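PDB 4DNA: probable glutathione reductase from Sinorhizobium meliloti, which probably catalyses the NADPH-dependent reduction of glutathione disulfide to glutathione, working as a homodimer with one FAD per subunit. Local coordinates for residues A168-I173 with A257-L262; V290-R295 with P333-H338. All coordinates share one frame; numbering follows the deposited sequence.

The two contacts lie on opposite sides of the chain's centre, with nearest atoms about 25 Å apart, and share no secondary-structure element. Interaction 1 is partly buried: strand 172-176 pairs with 259-262, an edge strand, within this chain, of their four-stranded parallel sheet, and backbone amides and one aspartate do most of the binding. Interaction 2 is a surface contact between two loops, one preceding strand 301-303 and the other between helix 314-329 and strand 343-345. There, most polar bonds shape loop 290-295 from within, while an aromatic ring and one rather uncertain hydrogen bond join the two loops. The sheet contact is thus bonded across its strands, the loop contact chiefly packed.

Interaction 1: residues A168-I173 with A257-L262; sequences ALPESI and ADQVML
Two side-chain torsions set up the polar junction between Ser172 and Asp258. The hydroxyl of Ser172 stands between its own backbone N and carbonyl carbon (chi1 52°), where OG receives the amide N of Asp258 at 3.0 Å. The carboxylate of Asp258 is swung beside its own N, with CG anti to the carbonyl carbon (chi1 -79°), which directs OD2 to the backbone of Glu171 and Ser172. Two successive amides grip this oxygen. Glu171 N, at 2.8 Å, uses the anti lone pair of Asp258 OD2, whereas Ser172 N approaches the same oxygen from above the carboxylate plane, at a longer 3.3 Å. The side chain of Glu171 crosses that of Asp258, an approach of two acids that Arg244 would be expected to ease, since it forms salt bridges with Glu171 OE1 and Asp258 OD1.

Beyond this junction the strands begin to pair. Gln259 N donates to Ser172 O at 3.2 Å, and Ile173 and Gln259 form a parallel bridge that puts their side chains on the same sheet face. On that face CD1 of Ile173 lies 4.0 Å from Gln259 CB. Pro170 CB packs 3.8 Å from Gln259 CG, the two side chains crossing at about a right angle. CB of Met261, a selenomethionine, lies 4.3 Å from Ile173 CD1, and its chain runs on to Phe185 of helix 180-191.

Strand 172-176 runs directly into the glycine-rich turn Gly177-Gly179, predicted to bind the pyridine nucleotide; its parallel pairing with 259-262 is characteristic of the Rossmann-type dinucleotide-binding domain of this disulfide oxidoreductase family.

Interaction 2: residues V290-R295 with P333-H338; sequences VDAFSR and PTSPDH
Van der Waals contact involves Phe293 and Ala292, whose CB sits beside the side chain of Ser335. The ring of Phe293, with CG beside its own backbone N and anti to the carbonyl carbon (chi1 -49°), lies against the backbone of Pro333 to Ser335. Ser335 CB lies over one face of the ring, 4.2 Å from Phe293 CE2, and Thr334 N sits in the ring plane at its edge. Thr334 O approaches obliquely, 3.4 Å from Phe293 CD2, while Pro333 CB is more loosely placed at 4.4 Å from Phe293 CE2. The same phenyl group also touches Thr327 of helix 314-329, and Pro336 packs on His319, Glu320 and Cys323 of that helix, so both loops rest on it.

Hydrogen bonding across the segments is limited to Ser335 OG donating to Ala292 O, modelled at 2.7 Å; the position of that carbonyl oxygen is uncertain, and the length should be read with caution. With its hydroxyl anti to its own N (chi1 177°), Ser335 OG also accepts from Asp337 N at 3.2 Å, which closes an ST turn.

The salt bridge and the Asx turn lie within 290-295. Asp291 to Ser294 is a type I beta turn, and Asp291 OD1 accepts from Phe293 N, in the Asx turn, and from Arg295 N, the two donors coming from opposite faces of the carboxylate plane. Asp291 OD2 pairs with Arg295 NH1 in a salt bridge of 2.6 Å. Ser294 OG bonds to Arg310, a partner outside the segment.

The chemistry implies that 290-295 is shaped largely by its own side-chain bonds, whereas 333-338 has one ST turn; the two meet mainly through van der Waals packing, Ser335 closing its own turn and, less surely, bonding to Ala292 O.

Interaction 1: residues A168-I173 with A257-L262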
loop_
_atom_site.group_PDB
_atom_site.type_symbol
_atom_site.label_atom_id
_atom_site.label_comp_id
_atom_site.label_asym_id
_atom_site.label_seq_id
_atom_site.Cartn_x
_atom_site.Cartn_y
_atom_site.Cartn_z
ATOM N N ALA A 168 28.586 -5.568 -17.527
ATOM C CA ALA A 168 28.989 -5.930 -16.168
ATOM C C ALA A 168 28.489 -4.877 -15.202
ATOM O O ALA A 168 28.142 -3.754 -15.594
ATOM C CB ALA A 168 30.497 -6.061 -16.060
ATOM N N LEU A 169 28.452 -5.242 -13.933
ATOM C CA LEU A 169 27.999 -4.330 -12.909
ATOM C C LEU A 169 29.155 -3.439 -12.462
ATOM O O LEU A 169 30.170 -3.941 -11.982
ATOM C CB LEU A 169 27.460 -5.126 -11.737
ATOM C CG LEU A 169 27.042 -4.311 -10.531
ATOM C CD1 LEU A 169 25.619 -3.794 -10.720
ATOM C CD2 LEU A 169 27.165 -5.187 -9.298
ATOM N N PRO A 170 29.003 -2.109 -12.608
ATOM C CA PRO A 170 30.076 -1.208 -12.162
ATOM C C PRO A 170 30.295 -1.345 -10.664
ATOM O O PRO A 170 29.353 -1.635 -9.914
ATOM C CB PRO A 170 29.532 0.186 -12.490
ATOM C CG PRO A 170 28.056 0.025 -12.503
ATOM C CD PRO A 170 27.800 -1.365 -13.027
ATOM N N GLU A 171 31.536 -1.172 -10.244
ATOM C CA GLU A 171 31.864 -1.182 -8.837
ATOM C C GLU A 171 31.627 0.234 -8.299
ATOM O O GLU A 171 31.352 0.417 -7.108
ATOM C CB GLU A 171 33.301 -1.697 -8.638
ATOM C CG GLU A 171 34.114 -1.033 -7.524
ATOM C CD GLU A 171 35.629 -1.222 -7.677
ATOM O OE1 GLU A 171 36.139 -1.308 -8.832
ATOM O OE2 GLU A 171 36.313 -1.278 -6.629
ATOM N N SER A 172 31.702 1.225 -9.191
ATOM C CA SER A 172 31.306 2.597 -8.871
ATOM C C SER A 172 30.545 3.238 -10.034
ATOM O O SER A 172 30.852 2.968 -11.201
ATOM C CB SER A 172 32.512 3.455 -8.459
ATOM O OG SER A 172 33.552 3.371 -9.414
ATOM N N ILE A 173 29.537 4.055 -9.698
ATOM C CA ILE A 173 28.801 4.878 -10.672
ATOM C C ILE A 173 28.643 6.338 -10.208
ATOM O O ILE A 173 28.507 6.619 -9.013
ATOM C CB ILE A 173 27.408 4.293 -11.030
ATOM C CG1 ILE A 173 26.927 4.849 -12.375
ATOM C CG2 ILE A 173 26.373 4.572 -9.939
ATOM C CD1 ILE A 173 25.909 3.969 -13.066
ATOM N N ALA A 257 34.924 7.007 -11.655
ATOM C CA ALA A 257 33.937 5.931 -11.470
ATOM C C ALA A 257 33.951 4.971 -12.644
ATOM O O ALA A 257 34.418 5.324 -13.729
ATOM C CB ALA A 257 32.545 6.504 -11.273
ATOM N N ASP A 258 33.452 3.757 -12.424
ATOM C CA ASP A 258 33.333 2.775 -13.502
ATOM C C ASP A 258 32.400 3.248 -14.634
ATOM O O ASP A 258 32.718 3.112 -15.809
ATOM C CB ASP A 258 32.911 1.411 -12.955
ATOM C CG ASP A 258 34.064 0.650 -12.322
ATOM O OD1 ASP A 258 35.199 0.761 -12.817
ATOM O OD2 ASP A 258 33.843 -0.078 -11.336
ATOM N N GLN A 259 31.257 3.823 -14.278
ATOM C CA GLN A 259 30.334 4.369 -15.275
ATOM C C GLN A 259 29.885 5.768 -14.864
ATOM O O GLN A 259 29.821 6.086 -13.660
ATOM C CB GLN A 259 29.111 3.464 -15.459
ATOM C CG GLN A 259 29.428 2.019 -15.808
ATOM C CD GLN A 259 29.748 1.810 -17.280
ATOM O OE1 GLN A 259 29.238 2.506 -18.153
ATOM N NE2 GLN A 259 30.590 0.836 -17.556
ATOM N N VAL A 260 29.593 6.598 -15.871
ATOM C CA VAL A 260 29.007 7.922 -15.660
ATOM C C VAL A 260 27.684 8.013 -16.410
ATOM O O VAL A 260 27.657 8.045 -17.629
ATOM C CB VAL A 260 29.943 9.062 -16.110
ATOM C CG1 VAL A 260 29.257 10.408 -15.927
ATOM C CG2 VAL A 260 31.245 9.028 -15.324
HETATM N N MSE A 261 26.590 8.054 -15.665
HETATM C CA MSE A 261 25.274 8.094 -16.251
HETATM C C MSE A 261 24.775 9.495 -16.326
HETATM O O MSE A 261 24.780 10.228 -15.326
HETATM C CB MSE A 261 24.325 7.295 -15.378
HETATM C CG MSE A 261 22.975 7.142 -16.062
HETATM SE SE MSE A 261 21.930 5.943 -14.909
HETATM C CE MSE A 261 20.825 5.037 -16.260
ATOM N N LEU A 262 24.323 9.868 -17.521
ATOM C CA LEU A 262 23.578 11.102 -17.718
ATOM C C LEU A 262 22.077 10.846 -17.674
ATOM O O LEU A 262 21.521 10.196 -18.561
ATOM C CB LEU A 262 23.940 11.743 -19.037
ATOM C CG LEU A 262 25.416 12.013 -19.226
ATOM C CD1 LEU A 262 25.599 12.439 -20.667
ATOM C CD2 LEU A 262 25.916 13.064 -18.244
#

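Interaction 2: residues V290-R295 with P333-H338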
loop_
_atom_site.group_PDB
_atom_site.type_symbol
_atom_site.label_atom_id
_atom_site.label_comp_id
_atom_site.label_asym_id
_atom_site.label_seq_id
_atom_site.Cartn_x
_atom_site.Cartn_y
_atom_site.Cartn_z
ATOM N N VAL A 290 0.280 20.255 -29.961
ATOM C CA VAL A 290 -1.103 19.795 -30.117
ATOM C C VAL A 290 -2.078 20.616 -29.277
ATOM O O VAL A 290 -1.705 21.217 -28.266
ATOM C CB VAL A 290 -1.290 18.283 -29.759
ATOM C CG1 VAL A 290 -0.766 17.375 -30.864
ATOM C CG2 VAL A 290 -0.667 17.954 -28.400
ATOM N N ASP A 291 -3.335 20.619 -29.708
ATOM C CA ASP A 291 -4.419 21.083 -28.865
ATOM C C ASP A 291 -4.810 19.978 -27.888
ATOM O O ASP A 291 -4.150 18.956 -27.814
ATOM C CB ASP A 291 -5.600 21.537 -29.722
ATOM C CG ASP A 291 -6.238 20.410 -30.514
ATOM O OD1 ASP A 291 -5.925 19.209 -30.306
ATOM O OD2 ASP A 291 -7.094 20.751 -31.351
ATOM N N ALA A 292 -5.891 20.175 -27.153
ATOM C CA ALA A 292 -6.304 19.229 -26.110
ATOM C C ALA A 292 -6.928 17.924 -26.632
ATOM O O ALA A 292 -7.319 17.079 -25.839
ATOM C CB ALA A 292 -7.248 19.917 -25.136
ATOM N N PHE A 293 -7.025 17.782 -27.956
ATOM C CA PHE A 293 -7.575 16.580 -28.591
ATOM C C PHE A 293 -6.533 15.924 -29.492
ATOM O O PHE A 293 -6.876 15.192 -30.437
ATOM C CB PHE A 293 -8.821 16.906 -29.412
ATOM C CG PHE A 293 -9.826 17.735 -28.684
ATOM C CD1 PHE A 293 -9.753 19.123 -28.714
ATOM C CD2 PHE A 293 -10.855 17.136 -27.978
ATOM C CE1 PHE A 293 -10.685 19.898 -28.040
ATOM C CE2 PHE A 293 -11.792 17.902 -27.304
ATOM C CZ PHE A 293 -11.706 19.287 -27.333
ATOM N N SER A 294 -5.264 16.217 -29.202
ATOM C CA SER A 294 -4.111 15.594 -29.861
ATOM C C SER A 294 -3.949 15.940 -31.354
ATOM O O SER A 294 -3.201 15.294 -32.074
ATOM C CB SER A 294 -4.115 14.070 -29.621
ATOM O OG SER A 294 -4.312 13.742 -28.243
ATOM N N ARG A 295 -4.633 16.984 -31.808
ATOM C CA ARG A 295 -4.513 17.430 -33.191
ATOM C C ARG A 295 -3.233 18.212 -33.389
ATOM O O ARG A 295 -2.989 19.201 -32.699
ATOM C CB ARG A 295 -5.691 18.314 -33.589
ATOM C CG ARG A 295 -7.024 17.608 -33.740
ATOM C CD ARG A 295 -8.105 18.474 -33.119
ATOM N NE ARG A 295 -8.871 19.231 -34.102
ATOM C CZ ARG A 295 -9.434 20.413 -33.870
ATOM N NH1 ARG A 295 -9.294 21.011 -32.693
ATOM N NH2 ARG A 295 -10.136 21.012 -34.829
ATOM N N PRO A 333 -16.384 14.201 -28.533
ATOM C CA PRO A 333 -15.152 14.959 -28.347
ATOM C C PRO A 333 -14.924 15.244 -26.891
ATOM O O PRO A 333 -15.707 15.924 -26.249
ATOM C CB PRO A 333 -15.421 16.262 -29.090
ATOM C CG PRO A 333 -16.549 15.961 -30.008
ATOM C CD PRO A 333 -17.386 14.963 -29.277
ATOM N N THR A 334 -13.823 14.725 -26.383
ATOM C CA THR A 334 -13.482 14.889 -24.996
ATOM C C THR A 334 -11.984 15.050 -24.928
ATOM O O THR A 334 -11.278 14.549 -25.775
ATOM C CB THR A 334 -13.917 13.659 -24.206
ATOM O OG1 THR A 334 -13.529 12.497 -24.924
ATOM C CG2 THR A 334 -15.412 13.632 -24.079
ATOM N N SER A 335 -11.506 15.721 -23.864
ATOM C CA SER A 335 -10.091 16.003 -23.788
ATOM C C SER A 335 -9.438 15.297 -22.622
ATOM O O SER A 335 -9.970 15.266 -21.529
ATOM C CB SER A 335 -9.858 17.497 -23.650
ATOM O OG SER A 335 -8.476 17.767 -23.512
ATOM N N PRO A 336 -8.271 14.738 -22.934
ATOM C CA PRO A 336 -7.467 14.087 -21.913
ATOM C C PRO A 336 -6.990 15.072 -20.872
ATOM O O PRO A 336 -6.885 14.748 -19.695
ATOM C CB PRO A 336 -6.287 13.548 -22.702
ATOM C CG PRO A 336 -6.206 14.391 -23.923
ATOM C CD PRO A 336 -7.438 15.237 -24.033
ATOM N N ASP A 337 -6.691 16.287 -21.289
ATOM C CA ASP A 337 -5.919 17.157 -20.435
ATOM C C ASP A 337 -6.623 17.180 -19.103
ATOM O O ASP A 337 -7.840 17.232 -19.032
ATOM C CB ASP A 337 -5.852 18.557 -21.016
ATOM C CG ASP A 337 -5.762 19.610 -19.957
ATOM O OD1 ASP A 337 -4.663 19.786 -19.396
ATOM O OD2 ASP A 337 -6.788 20.262 -19.683
ATOM N N HIS A 338 -5.827 17.069 -18.046
ATOM C CA HIS A 338 -6.304 16.662 -16.759
ATOM C C HIS A 338 -5.465 17.245 -15.667
ATOM O O HIS A 338 -4.266 17.477 -15.854
ATOM C CB HIS A 338 -6.221 15.149 -16.762
ATOM C CG HIS A 338 -6.436 14.515 -15.433
ATOM N ND1 HIS A 338 -6.353 15.191 -14.287
ATOM C CD2 HIS A 338 -6.735 13.211 -15.101
ATOM C CE1 HIS A 338 -6.596 14.356 -13.267
ATOM N NE2 HIS A 338 -6.831 13.147 -13.769
#